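Local atomic coordinates of NAD-dependent dehydrogenase (Rhizobium meliloti, PDB entry 4Z0P), a protein that probably reduces glyoxylate and hydroxypyruvate with NADPH, as a member of the D-isomer specific 2-hydroxyacid dehydrogenase family. Residues A[100-111]-A[150-159]; A[164-172]-A[179-190]. All coordinates share one frame; numbering follows the deposited sequence.

Contact 1 of 2, residues A[100-111]-A[150-159]. With NDP (NADPH dihydro-nicotinamide-adenine-dinucleotide phosphate), chain H.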
loop_
_atom_site.group_PDB
_atom_site.type_symbol
_atom_site.label_atom_id
_atom_site.label_comp_id
_atom_site.label_asym_id
_atom_site.label_seq_id
_atom_site.Cartn_x
_atom_site.Cartn_y
_atom_site.Cartn_z
ATOM N N THR A 100 15.617 3.985 0.920
ATOM C CA THR A 100 14.629 4.677 0.118
ATOM C C THR A 100 13.437 3.805 -0.196
ATOM O O THR A 100 12.280 4.250 -0.086
ATOM C CB THR A 100 15.276 5.167 -1.184
ATOM O OG1 THR A 100 16.420 5.965 -0.850
ATOM C CG2 THR A 100 14.321 6.002 -1.990
ATOM N N THR A 101 13.705 2.568 -0.607
ATOM C CA THR A 101 12.612 1.678 -1.010
ATOM C C THR A 101 11.711 1.341 0.183
ATOM O O THR A 101 10.487 1.242 0.043
ATOM C CB THR A 101 13.126 0.446 -1.779
ATOM O OG1 THR A 101 12.080 -0.055 -2.606
ATOM C CG2 THR A 101 13.660 -0.659 -0.879
ATOM N N ARG A 102 12.317 1.233 1.355
ATOM C CA ARG A 102 11.583 0.953 2.597
ATOM C C ARG A 102 10.674 2.114 2.994
ATOM O O ARG A 102 9.502 1.906 3.375
ATOM C CB ARG A 102 12.555 0.587 3.703
ATOM C CG ARG A 102 13.193 -0.781 3.578
ATOM C CD ARG A 102 14.393 -0.919 4.499
ATOM N NE ARG A 102 14.968 -2.272 4.458
ATOM C CZ ARG A 102 14.592 -3.290 5.242
ATOM N NH1 ARG A 102 13.691 -3.113 6.193
ATOM N NH2 ARG A 102 15.172 -4.484 5.100
ATOM N N MET A 103 11.191 3.344 2.904
ATOM C CA MET A 103 10.354 4.506 3.207
ATOM C C MET A 103 9.150 4.557 2.269
ATOM O O MET A 103 8.017 4.794 2.714
ATOM C CB MET A 103 11.135 5.807 3.138
ATOM C CG MET A 103 10.304 7.034 3.457
ATOM S SD MET A 103 9.544 7.001 5.095
ATOM C CE MET A 103 10.904 7.573 6.117
ATOM N N SER A 104 9.386 4.330 0.976
ATOM C CA SER A 104 8.306 4.393 0.025
ATOM C C SER A 104 7.243 3.348 0.277
ATOM O O SER A 104 6.063 3.621 0.082
ATOM C CB SER A 104 8.833 4.329 -1.393
ATOM O OG SER A 104 9.536 5.551 -1.670
ATOM N N GLU A 105 7.645 2.173 0.753
ATOM C CA GLU A 105 6.673 1.173 1.204
ATOM C C GLU A 105 5.772 1.727 2.292
ATOM O O GLU A 105 4.559 1.573 2.252
ATOM C CB GLU A 105 7.351 -0.058 1.784
ATOM C CG GLU A 105 8.149 -0.907 0.809
ATOM C CD GLU A 105 9.053 -1.916 1.516
ATOM O OE1 GLU A 105 8.977 -2.018 2.760
ATOM O OE2 GLU A 105 9.882 -2.552 0.830
ATOM N N TRP A 106 6.379 2.341 3.298
ATOM C CA TRP A 106 5.605 2.822 4.436
ATOM C C TRP A 106 4.665 3.964 4.010
ATOM O O TRP A 106 3.497 3.992 4.407
ATOM C CB TRP A 106 6.545 3.266 5.573
ATOM C CG TRP A 106 5.822 3.708 6.836
ATOM C CD1 TRP A 106 5.544 2.948 7.930
ATOM C CD2 TRP A 106 5.309 5.023 7.121
ATOM N NE1 TRP A 106 4.895 3.711 8.890
ATOM C CE2 TRP A 106 4.729 4.982 8.410
ATOM C CE3 TRP A 106 5.303 6.228 6.426
ATOM C CZ2 TRP A 106 4.135 6.118 9.009
ATOM C CZ3 TRP A 106 4.730 7.355 7.010
ATOM C CH2 TRP A 106 4.155 7.282 8.304
ATOM N N VAL A 107 5.164 4.890 3.200
ATOM C CA VAL A 107 4.351 6.017 2.730
ATOM C C VAL A 107 3.175 5.502 1.887
ATOM O O VAL A 107 2.039 5.906 2.084
ATOM C CB VAL A 107 5.191 7.054 1.949
ATOM C CG1 VAL A 107 4.312 8.134 1.332
ATOM C CG2 VAL A 107 6.226 7.694 2.868
ATOM N N MET A 108 3.463 4.599 0.965
ATOM C CA MET A 108 2.412 4.001 0.136
ATOM C C MET A 108 1.387 3.310 1.015
ATOM O O MET A 108 0.176 3.458 0.791
ATOM C CB MET A 108 3.026 2.987 -0.829
ATOM C CG MET A 108 2.019 2.284 -1.753
ATOM S SD MET A 108 1.185 3.418 -2.899
ATOM C CE MET A 108 2.598 3.878 -3.910
ATOM N N MET A 109 1.849 2.558 2.016
ATOM C CA MET A 109 0.900 1.864 2.901
ATOM C C MET A 109 -0.031 2.853 3.593
ATOM O O MET A 109 -1.242 2.622 3.661
ATOM C CB MET A 109 1.615 1.009 3.927
ATOM C CG MET A 109 0.654 0.163 4.729
ATOM S SD MET A 109 1.524 -1.040 5.775
ATOM C CE MET A 109 2.250 0.064 6.892
ATOM N N GLN A 110 0.521 3.954 4.109
ATOM C CA GLN A 110 -0.343 4.910 4.813
ATOM C C GLN A 110 -1.340 5.545 3.857
ATOM O O GLN A 110 -2.513 5.720 4.191
ATOM C CB GLN A 110 0.449 6.037 5.461
ATOM C CG GLN A 110 1.567 5.605 6.382
ATOM C CD GLN A 110 1.211 4.457 7.282
ATOM O OE1 GLN A 110 0.177 4.468 7.961
ATOM N NE2 GLN A 110 2.070 3.438 7.300
ATOM N N CYS A 111 -0.869 5.953 2.682
ATOM C CA CYS A 111 -1.795 6.589 1.731
ATOM C C CYS A 111 -2.926 5.610 1.335
ATOM O O CYS A 111 -4.070 6.028 1.177
ATOM C CB CYS A 111 -1.059 7.115 0.499
ATOM S SG CYS A 111 0.008 8.539 0.922
ATOM N N VAL A 150 15.847 12.811 -1.215
ATOM C CA VAL A 150 15.969 11.412 -1.631
ATOM C C VAL A 150 14.660 10.666 -1.366
ATOM O O VAL A 150 14.111 9.991 -2.258
ATOM C CB VAL A 150 17.152 10.722 -0.921
ATOM C CG1 VAL A 150 17.195 9.233 -1.231
ATOM C CG2 VAL A 150 18.469 11.345 -1.376
ATOM N N LEU A 151 14.129 10.811 -0.153
ATOM C CA LEU A 151 12.940 10.036 0.237
ATOM C C LEU A 151 11.670 10.612 -0.373
ATOM O O LEU A 151 10.850 9.874 -0.942
ATOM C CB LEU A 151 12.858 9.934 1.767
ATOM C CG LEU A 151 14.055 9.256 2.430
ATOM C CD1 LEU A 151 13.884 9.155 3.952
ATOM C CD2 LEU A 151 14.388 7.899 1.828
ATOM N N GLY A 152 11.512 11.928 -0.297
ATOM C CA GLY A 152 10.337 12.578 -0.869
ATOM C C GLY A 152 10.163 12.335 -2.358
ATOM O O GLY A 152 9.050 12.059 -2.835
ATOM N N GLN A 153 11.261 12.398 -3.100
ATOM C CA GLN A 153 11.151 12.175 -4.555
ATOM C C GLN A 153 10.733 10.747 -4.910
ATOM O O GLN A 153 9.891 10.530 -5.789
ATOM C CB GLN A 153 12.415 12.546 -5.291
ATOM C CG GLN A 153 12.692 14.032 -5.195
ATOM C CD GLN A 153 13.916 14.420 -5.974
ATOM O OE1 GLN A 153 14.170 13.866 -7.033
ATOM N NE2 GLN A 153 14.677 15.373 -5.461
ATOM N N ASP A 154 11.328 9.766 -4.249
ATOM C CA ASP A 154 11.000 8.384 -4.533
ATOM C C ASP A 154 9.551 8.098 -4.170
ATOM O O ASP A 154 8.843 7.440 -4.943
ATOM C CB ASP A 154 11.940 7.411 -3.801
ATOM C CG ASP A 154 11.809 5.997 -4.316
ATOM O OD1 ASP A 154 12.227 5.803 -5.463
ATOM O OD2 ASP A 154 11.311 5.082 -3.605
ATOM N N ALA A 155 9.105 8.572 -3.000
ATOM C CA ALA A 155 7.724 8.376 -2.586
ATOM C C ALA A 155 6.770 9.055 -3.576
ATOM O O ALA A 155 5.751 8.462 -3.956
ATOM C CB ALA A 155 7.494 8.882 -1.171
ATOM N N ALA A 156 7.092 10.276 -3.999
ATOM C CA ALA A 156 6.221 10.995 -4.961
ATOM C C ALA A 156 6.042 10.191 -6.253
ATOM O O ALA A 156 4.925 10.054 -6.756
ATOM C CB ALA A 156 6.801 12.363 -5.287
ATOM N N ARG A 157 7.152 9.682 -6.799
ATOM C CA ARG A 157 7.091 8.956 -8.074
ATOM C C ARG A 157 6.249 7.696 -7.921
ATOM O O ARG A 157 5.414 7.373 -8.783
ATOM C CB ARG A 157 8.480 8.601 -8.585
ATOM C CG ARG A 157 9.340 9.773 -9.038
ATOM C CD ARG A 157 10.693 9.292 -9.594
ATOM N NE ARG A 157 11.521 8.530 -8.618
ATOM C CZ ARG A 157 12.550 9.010 -7.898
ATOM N NH1 ARG A 157 12.939 10.272 -8.006
ATOM N NH2 ARG A 157 13.217 8.216 -7.049
ATOM N N LYS A 158 6.468 6.972 -6.817
ATOM C CA LYS A 158 5.716 5.744 -6.590
ATOM C C LYS A 158 4.234 5.970 -6.354
ATOM O O LYS A 158 3.408 5.229 -6.871
ATOM C CB LYS A 158 6.370 4.909 -5.496
ATOM C CG LYS A 158 7.634 4.240 -6.023
ATOM C CD LYS A 158 8.524 3.689 -4.969
ATOM C CE LYS A 158 9.667 2.877 -5.529
ATOM N NZ LYS A 158 10.627 2.476 -4.498
ATOM N N LEU A 159 3.895 6.987 -5.567
ATOM C CA LEU A 159 2.496 7.324 -5.368
ATOM C C LEU A 159 1.818 7.689 -6.681
ATOM O O LEU A 159 0.698 7.237 -6.948
ATOM C CB LEU A 159 2.359 8.457 -4.370
ATOM C CG LEU A 159 2.677 8.108 -2.947
ATOM C CD1 LEU A 159 2.934 9.392 -2.155
ATOM C CD2 LEU A 159 1.571 7.284 -2.294
HETATM P PA NDP H . 17.208 14.959 1.968
HETATM O O1A NDP H . 18.295 15.850 2.550
HETATM O O2A NDP H . 17.521 14.226 0.706
HETATM O O5B NDP H . 15.955 15.895 1.719
HETATM C C5B NDP H . 15.510 16.880 2.627
HETATM C C4B NDP H . 14.468 17.715 1.935
HETATM O O4B NDP H . 13.914 18.588 2.916
HETATM C C3B NDP H . 15.016 18.604 0.820
HETATM O O3B NDP H . 14.037 18.655 -0.212
HETATM C C2B NDP H . 15.154 19.952 1.494
HETATM O O2B NDP H . 15.051 21.067 0.631
HETATM C C1B NDP H . 13.955 19.909 2.404
HETATM N N9A NDP H . 14.100 20.906 3.478
HETATM C C8A NDP H . 14.971 20.954 4.505
HETATM N N7A NDP H . 14.815 22.001 5.283
HETATM C C5A NDP H . 13.770 22.675 4.719
HETATM C C6A NDP H . 13.118 23.882 5.044
HETATM N N6A NDP H . 13.460 24.630 6.118
HETATM N N1A NDP H . 12.086 24.293 4.255
HETATM C C2A NDP H . 11.748 23.548 3.193
HETATM N N3A NDP H . 12.297 22.400 2.783
HETATM C C4A NDP H . 13.306 22.009 3.605
HETATM O O3 NDP H . 16.793 13.989 3.192
HETATM P PN NDP H . 16.123 12.530 2.956
HETATM O O1N NDP H . 15.002 12.628 1.977
HETATM O O2N NDP H . 17.179 11.505 2.746
HETATM O O5D NDP H . 15.604 12.290 4.442
HETATM C C5D NDP H . 14.617 13.150 4.977
HETATM C C4D NDP H . 14.431 12.896 6.465
HETATM O O4D NDP H . 13.681 11.698 6.677
HETATM C C3D NDP H . 15.693 12.650 7.281
HETATM O O3D NDP H . 16.349 13.895 7.596
HETATM C C2D NDP H . 15.222 11.924 8.525
HETATM O O2D NDP H . 14.910 12.863 9.570
HETATM C C1D NDP H . 13.909 11.279 8.013
HETATM N N1N NDP H . 13.942 9.815 8.054
HETATM C C2N NDP H . 13.067 9.103 8.867
HETATM C C3N NDP H . 13.069 7.741 8.905
HETATM C C7N NDP H . 12.041 6.942 9.649
HETATM O O7N NDP H . 12.280 5.735 9.855
HETATM N N7N NDP H . 10.940 7.519 10.081
HETATM C C4N NDP H . 14.072 6.995 8.107
HETATM C C5N NDP H . 14.979 7.835 7.285
HETATM C C6N NDP H . 14.886 9.151 7.257
HETATM P P2B NDP H . 16.251 21.460 -0.369
HETATM O O1X NDP H . 16.200 20.393 -1.432
HETATM O O2X NDP H . 15.803 22.823 -0.867
HETATM O O3X NDP H . 17.499 21.470 0.431
HETATM O O HOH W 1 9.125 0.969 -2.512
HETATM O O HOH W 2 12.057 0.021 -5.452
HETATM O O HOH W 3 10.582 7.369 0.192
#
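D154 OD2 is gripped by two donors. The hydroxyl of S104 crosses from the other helix and donates to it, with S104 OG 2.7 Å from D154 OD2. This bond meets the anti side of the carboxylate, 22° out of its plane. K158 NZ takes the syn lone pair of D154 OD2 at 2.8 Å. The K158 chain runs extended beyond CG, laying K158 CD 3.6 Å from S104 CB. D154 OD1 pairs with R157 NH2, so the carboxylate is tied at both oxygens, which probably favours its charged form. Two waters join the K158 ammonium to T101 OG1. A third donates to both S104 OG and L151 O. T100 CG2 lies against D154 CB at 3.3 Å, a tight fit.

Helix 150-161 is the first helix of the Rossmann-type dinucleotide fold, and G152 belongs to what is probably its GxGxxG motif. Its first turn holds the NADPH diphosphate: V150 N donates to O2A and L151 N to O1N, both nearly straight. The axes of segments 100-111 and 150-159 cross at -52° and come within 8.9 Å. The two small residues S104 and A155 face each other at the closest backbone approach.

L151 divides its branches: CD2 touches T100, while CD1 reaches the nicotinamide ring. M103 bends at chi2 and chi3, which brings M103 CE 3.5 Å from C3N of NADPH. Farther along, L159 sends CD1 to V107 CG1 and CD2 to C111 SG. M108 runs antiparallel to L159, with its CE on L159 CD2. Helix 97-115 also meets the second subunit, where E105 forms a salt bridge with R116 of that chain.

Contact 2 of 2, residues A[164-172]-A[179-190]. With NDP (NADPH dihydro-nicotinamide-adenine-dinucleotide phosphate), chain H.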
loop_
_atom_site.group_PDB
_atom_site.type_symbol
_atom_site.label_atom_id
_atom_site.label_comp_id
_atom_site.label_asym_id
_atom_site.label_seq_id
_atom_site.Cartn_x
_atom_site.Cartn_y
_atom_site.Cartn_z
ATOM N N PHE A 164 -2.295 8.189 -7.494
ATOM C CA PHE A 164 -2.519 9.425 -6.756
ATOM C C PHE A 164 -2.108 10.647 -7.562
ATOM O O PHE A 164 -1.186 10.598 -8.378
ATOM C CB PHE A 164 -1.743 9.438 -5.436
ATOM C CG PHE A 164 -2.273 8.478 -4.398
ATOM C CD1 PHE A 164 -3.345 8.843 -3.604
ATOM C CD2 PHE A 164 -1.678 7.231 -4.201
ATOM C CE1 PHE A 164 -3.856 7.972 -2.650
ATOM C CE2 PHE A 164 -2.185 6.358 -3.239
ATOM C CZ PHE A 164 -3.267 6.729 -2.461
ATOM N N LYS A 165 -2.816 11.751 -7.344
ATOM C CA LYS A 165 -2.300 13.053 -7.755
ATOM C C LYS A 165 -1.264 13.427 -6.728
ATOM O O LYS A 165 -1.538 13.349 -5.529
ATOM C CB LYS A 165 -3.437 14.080 -7.817
ATOM C CG LYS A 165 -2.986 15.481 -8.192
ATOM C CD LYS A 165 -2.910 15.678 -9.699
ATOM C CE LYS A 165 -2.456 17.088 -10.040
ATOM N NZ LYS A 165 -1.049 17.329 -9.628
ATOM N N VAL A 166 -0.099 13.876 -7.164
ATOM C CA VAL A 166 0.987 14.158 -6.227
ATOM C C VAL A 166 1.576 15.509 -6.511
ATOM O O VAL A 166 1.859 15.838 -7.661
ATOM C CB VAL A 166 2.100 13.082 -6.303
ATOM C CG1 VAL A 166 3.154 13.365 -5.251
ATOM C CG2 VAL A 166 1.539 11.685 -6.104
ATOM N N ILE A 167 1.775 16.276 -5.452
ATOM C CA ILE A 167 2.519 17.522 -5.529
ATOM C C ILE A 167 3.560 17.542 -4.410
ATOM O O ILE A 167 3.403 16.868 -3.404
ATOM C CB ILE A 167 1.592 18.763 -5.451
ATOM C CG1 ILE A 167 0.777 18.791 -4.138
ATOM C CG2 ILE A 167 0.668 18.786 -6.651
ATOM C CD1 ILE A 167 -0.156 19.974 -3.986
ATOM N N GLY A 168 4.574 18.385 -4.580
ATOM C CA GLY A 168 5.690 18.451 -3.632
ATOM C C GLY A 168 6.052 19.866 -3.232
ATOM O O GLY A 168 5.822 20.809 -3.986
ATOM N N TRP A 169 6.651 19.980 -2.045
ATOM C CA TRP A 169 7.122 21.262 -1.530
ATOM C C TRP A 169 8.478 21.092 -0.880
ATOM O O TRP A 169 8.731 20.109 -0.182
ATOM C CB TRP A 169 6.114 21.823 -0.528
ATOM C CG TRP A 169 6.517 23.106 0.117
ATOM C CD1 TRP A 169 6.284 24.370 -0.351
ATOM C CD2 TRP A 169 7.218 23.269 1.363
ATOM N NE1 TRP A 169 6.784 25.307 0.529
ATOM C CE2 TRP A 169 7.379 24.653 1.576
ATOM C CE3 TRP A 169 7.730 22.379 2.313
ATOM C CZ2 TRP A 169 7.998 25.174 2.734
ATOM C CZ3 TRP A 169 8.364 22.893 3.447
ATOM C CH2 TRP A 169 8.499 24.274 3.644
ATOM N N SER A 170 9.355 22.069 -1.116
ATOM C CA SER A 170 10.640 22.130 -0.404
ATOM C C SER A 170 11.139 23.549 -0.507
ATOM O O SER A 170 10.461 24.405 -1.085
ATOM C CB SER A 170 11.637 21.111 -0.973
ATOM O OG SER A 170 11.840 21.320 -2.362
ATOM N N ARG A 171 12.316 23.814 0.035
ATOM C CA ARG A 171 12.796 25.201 0.083
ATOM C C ARG A 171 13.043 25.739 -1.311
ATOM O O ARG A 171 12.553 26.821 -1.666
ATOM C CB ARG A 171 14.040 25.304 0.961
ATOM C CG ARG A 171 14.540 26.734 1.124
ATOM C CD ARG A 171 15.108 26.991 2.511
ATOM N NE ARG A 171 16.068 25.969 2.908
ATOM C CZ ARG A 171 16.599 25.864 4.124
ATOM N NH1 ARG A 171 16.285 26.725 5.100
ATOM N NH2 ARG A 171 17.463 24.885 4.367
ATOM N N SER A 172 13.816 24.995 -2.094
ATOM C CA SER A 172 13.994 25.306 -3.508
ATOM C C SER A 172 13.035 24.436 -4.310
ATOM O O SER A 172 12.630 23.365 -3.857
ATOM C CB SER A 172 15.450 25.076 -3.944
ATOM O OG SER A 172 15.956 23.833 -3.472
ATOM N N VAL A 179 5.065 15.320 -11.342
ATOM C CA VAL A 179 4.868 15.852 -9.991
ATOM C C VAL A 179 5.125 17.364 -10.013
ATOM O O VAL A 179 6.261 17.801 -10.145
ATOM C CB VAL A 179 5.830 15.191 -8.979
ATOM C CG1 VAL A 179 5.676 15.819 -7.596
ATOM C CG2 VAL A 179 5.579 13.682 -8.898
ATOM N N GLU A 180 4.064 18.149 -9.855
ATOM C CA GLU A 180 4.204 19.590 -9.750
ATOM C C GLU A 180 4.850 19.881 -8.405
ATOM O O GLU A 180 4.464 19.280 -7.396
ATOM C CB GLU A 180 2.860 20.297 -9.765
ATOM C CG GLU A 180 2.018 20.081 -11.006
ATOM C CD GLU A 180 0.600 20.506 -10.749
ATOM O OE1 GLU A 180 0.418 21.728 -10.552
ATOM O OE2 GLU A 180 -0.301 19.628 -10.676
ATOM N N THR A 181 5.826 20.772 -8.395
ATOM C CA THR A 181 6.490 21.155 -7.161
ATOM C C THR A 181 6.412 22.647 -6.898
ATOM O O THR A 181 6.237 23.461 -7.827
ATOM C CB THR A 181 7.964 20.733 -7.163
ATOM O OG1 THR A 181 8.631 21.379 -8.243
ATOM C CG2 THR A 181 8.089 19.246 -7.319
ATOM N N TYR A 182 6.551 22.989 -5.622
ATOM C CA TYR A 182 6.451 24.330 -5.106
ATOM C C TYR A 182 7.700 24.636 -4.307
ATOM O O TYR A 182 8.247 23.752 -3.668
ATOM C CB TYR A 182 5.248 24.451 -4.163
ATOM C CG TYR A 182 3.894 24.347 -4.850
ATOM C CD1 TYR A 182 3.361 23.109 -5.210
ATOM C CD2 TYR A 182 3.140 25.495 -5.122
ATOM C CE1 TYR A 182 2.128 23.019 -5.850
ATOM C CE2 TYR A 182 1.908 25.415 -5.750
ATOM C CZ TYR A 182 1.394 24.184 -6.096
ATOM O OH TYR A 182 0.174 24.115 -6.723
ATOM N N ASP A 183 8.148 25.896 -4.343
ATOM C CA ASP A 183 9.243 26.353 -3.477
ATOM C C ASP A 183 8.703 26.912 -2.159
ATOM O O ASP A 183 7.509 26.883 -1.941
ATOM C CB ASP A 183 10.137 27.363 -4.194
ATOM C CG ASP A 183 9.408 28.617 -4.615
ATOM O OD1 ASP A 183 8.283 28.887 -4.148
ATOM O OD2 ASP A 183 9.985 29.351 -5.425
ATOM N N ALA A 184 9.582 27.441 -1.301
ATOM C CA ALA A 184 9.206 27.845 0.050
ATOM C C ALA A 184 7.987 28.760 0.055
ATOM O O ALA A 184 7.020 28.493 0.765
ATOM C CB ALA A 184 10.385 28.513 0.769
ATOM N N ALA A 185 8.017 29.803 -0.780
ATOM C CA ALA A 185 6.925 30.800 -0.819
ATOM C C ALA A 185 5.578 30.240 -1.309
ATOM O O ALA A 185 4.527 30.836 -1.057
ATOM C CB ALA A 185 7.325 32.006 -1.668
ATOM N N GLY A 186 5.619 29.113 -2.017
ATOM C CA GLY A 186 4.404 28.427 -2.469
ATOM C C GLY A 186 3.723 27.559 -1.439
ATOM O O GLY A 186 2.778 26.847 -1.783
ATOM N N LEU A 187 4.172 27.587 -0.187
ATOM C CA LEU A 187 3.614 26.676 0.838
ATOM C C LEU A 187 2.091 26.733 0.932
ATOM O O LEU A 187 1.415 25.686 0.895
ATOM C CB LEU A 187 4.224 26.990 2.212
ATOM C CG LEU A 187 3.732 26.091 3.368
ATOM C CD1 LEU A 187 3.993 24.605 3.172
ATOM C CD2 LEU A 187 4.388 26.553 4.650
ATOM N N ASP A 188 1.544 27.948 1.057
ATOM C CA ASP A 188 0.091 28.071 1.229
ATOM C C ASP A 188 -0.723 27.546 0.048
ATOM O O ASP A 188 -1.768 26.890 0.244
ATOM C CB ASP A 188 -0.289 29.502 1.630
ATOM C CG ASP A 188 0.029 29.800 3.108
ATOM O OD1 ASP A 188 0.615 28.950 3.830
ATOM O OD2 ASP A 188 -0.316 30.899 3.558
ATOM N N ALA A 189 -0.253 27.795 -1.172
ATOM C CA ALA A 189 -0.932 27.283 -2.365
ATOM C C ALA A 189 -0.876 25.752 -2.386
ATOM O O ALA A 189 -1.868 25.076 -2.694
ATOM C CB ALA A 189 -0.298 27.867 -3.614
ATOM N N PHE A 190 0.299 25.219 -2.056
ATOM C CA PHE A 190 0.508 23.779 -1.923
ATOM C C PHE A 190 -0.420 23.150 -0.879
ATOM O O PHE A 190 -1.090 22.165 -1.172
ATOM C CB PHE A 190 2.001 23.500 -1.651
ATOM C CG PHE A 190 2.293 22.168 -1.012
ATOM C CD1 PHE A 190 2.286 22.040 0.362
ATOM C CD2 PHE A 190 2.654 21.063 -1.775
ATOM C CE1 PHE A 190 2.561 20.812 0.959
ATOM C CE2 PHE A 190 2.957 19.844 -1.173
ATOM C CZ PHE A 190 2.902 19.720 0.195
HETATM P PA NDP H . 17.208 14.959 1.968
HETATM O O1A NDP H . 18.295 15.850 2.550
HETATM O O2A NDP H . 17.521 14.226 0.706
HETATM O O5B NDP H . 15.955 15.895 1.719
HETATM C C5B NDP H . 15.510 16.880 2.627
HETATM C C4B NDP H . 14.468 17.715 1.935
HETATM O O4B NDP H . 13.914 18.588 2.916
HETATM C C3B NDP H . 15.016 18.604 0.820
HETATM O O3B NDP H . 14.037 18.655 -0.212
HETATM C C2B NDP H . 15.154 19.952 1.494
HETATM O O2B NDP H . 15.051 21.067 0.631
HETATM C C1B NDP H . 13.955 19.909 2.404
HETATM N N9A NDP H . 14.100 20.906 3.478
HETATM C C8A NDP H . 14.971 20.954 4.505
HETATM N N7A NDP H . 14.815 22.001 5.283
HETATM C C5A NDP H . 13.770 22.675 4.719
HETATM C C6A NDP H . 13.118 23.882 5.044
HETATM N N6A NDP H . 13.460 24.630 6.118
HETATM N N1A NDP H . 12.086 24.293 4.255
HETATM C C2A NDP H . 11.748 23.548 3.193
HETATM N N3A NDP H . 12.297 22.400 2.783
HETATM C C4A NDP H . 13.306 22.009 3.605
HETATM O O3 NDP H . 16.793 13.989 3.192
HETATM P PN NDP H . 16.123 12.530 2.956
HETATM O O1N NDP H . 15.002 12.628 1.977
HETATM O O2N NDP H . 17.179 11.505 2.746
HETATM O O5D NDP H . 15.604 12.290 4.442
HETATM C C5D NDP H . 14.617 13.150 4.977
HETATM C C4D NDP H . 14.431 12.896 6.465
HETATM O O4D NDP H . 13.681 11.698 6.677
HETATM C C3D NDP H . 15.693 12.650 7.281
HETATM O O3D NDP H . 16.349 13.895 7.596
HETATM C C2D NDP H . 15.222 11.924 8.525
HETATM O O2D NDP H . 14.910 12.863 9.570
HETATM C C1D NDP H . 13.909 11.279 8.013
HETATM N N1N NDP H . 13.942 9.815 8.054
HETATM C C2N NDP H . 13.067 9.103 8.867
HETATM C C3N NDP H . 13.069 7.741 8.905
HETATM C C7N NDP H . 12.041 6.942 9.649
HETATM O O7N NDP H . 12.280 5.735 9.855
HETATM N N7N NDP H . 10.940 7.519 10.081
HETATM C C4N NDP H . 14.072 6.995 8.107
HETATM C C5N NDP H . 14.979 7.835 7.285
HETATM C C6N NDP H . 14.886 9.151 7.257
HETATM P P2B NDP H . 16.251 21.460 -0.369
HETATM O O1X NDP H . 16.200 20.393 -1.432
HETATM O O2X NDP H . 15.803 22.823 -0.867
HETATM O O3X NDP H . 17.499 21.470 0.431
HETATM O O HOH W 4 1.411 16.872 -10.073
HETATM O O HOH W 5 10.079 21.531 -4.459
#
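W169 CB sits over the centre of the F190 ring, 3.6 Å from its centroid, in a CH-pi contact. From there CG lies anti to the backbone N (chi1 177°), and the indole extends past the start of helix 187-193. CD1 passes Y182 CB and the D183 carbonyl. W169 NE1 donates to A184 O at 3.2 Å. That oxygen lies in the indole plane, but NE1 approaches it from above its carbonyl plane, away from the lone pairs. A184 O also accepts from L187 N, on the same face. L187 CD1 lies over one face of the W169 indole in a CH-pi contact, 3.8 Å from the centroid of the five-membered ring. At the far end of the indole, W169 CH2 comes 3.4 Å from NDP C2A, in the adenine of NADPH.

Beyond W169 the chain binds the rest of this end of the cofactor. S172 donates to O2X of the 2'-phosphate through both N and OG, with S172 OG 2.8 Å from NDP O2X. This phosphate distinguishes NADPH from NADH. The guanidinium of R171 lies with one face over N6A of the adenine, and its NH2 is hydrogen-bonded to Y320 OH.

The two strands are parallel. G168 N donates to E180 O, Y182 N to G168 O, and S170 N to Y182 O. At the other end K165 NZ forms a salt bridge with E180 OE2 at 2.6 Å, and E180 also pairs with R193. I167 CD1 packs on F190 CD2.

Strand 180-182 is an edge strand of the parallel sheet within this chain. Strand 165-169 lies between it and strand 142-146. V166 and V179 face helix 150-161, while W169 and I167 face helix 187-193.

In the fold
The contacts follow each other along the chain, with centres about 16 Å apart. Helix 150-161 of contact 1 leads directly into strand 165-169 of contact 2. L159 O and F164 N, 3.2 Å apart, probably form a hydrogen bond at the turn. A156 CB and L159 CB pack on V166, and C111 CB touches F164 CZ at 3.7 Å. Both contacts bind the same NADPH. Contact 1 takes the diphosphate and touches the nicotinamide; contact 2 takes the adenine and the 2'-phosphate. The L151 side chain of contact 1 is about 7 Å from a bound oxalate, which puts that contact at the nicotinamide end of the cofactor.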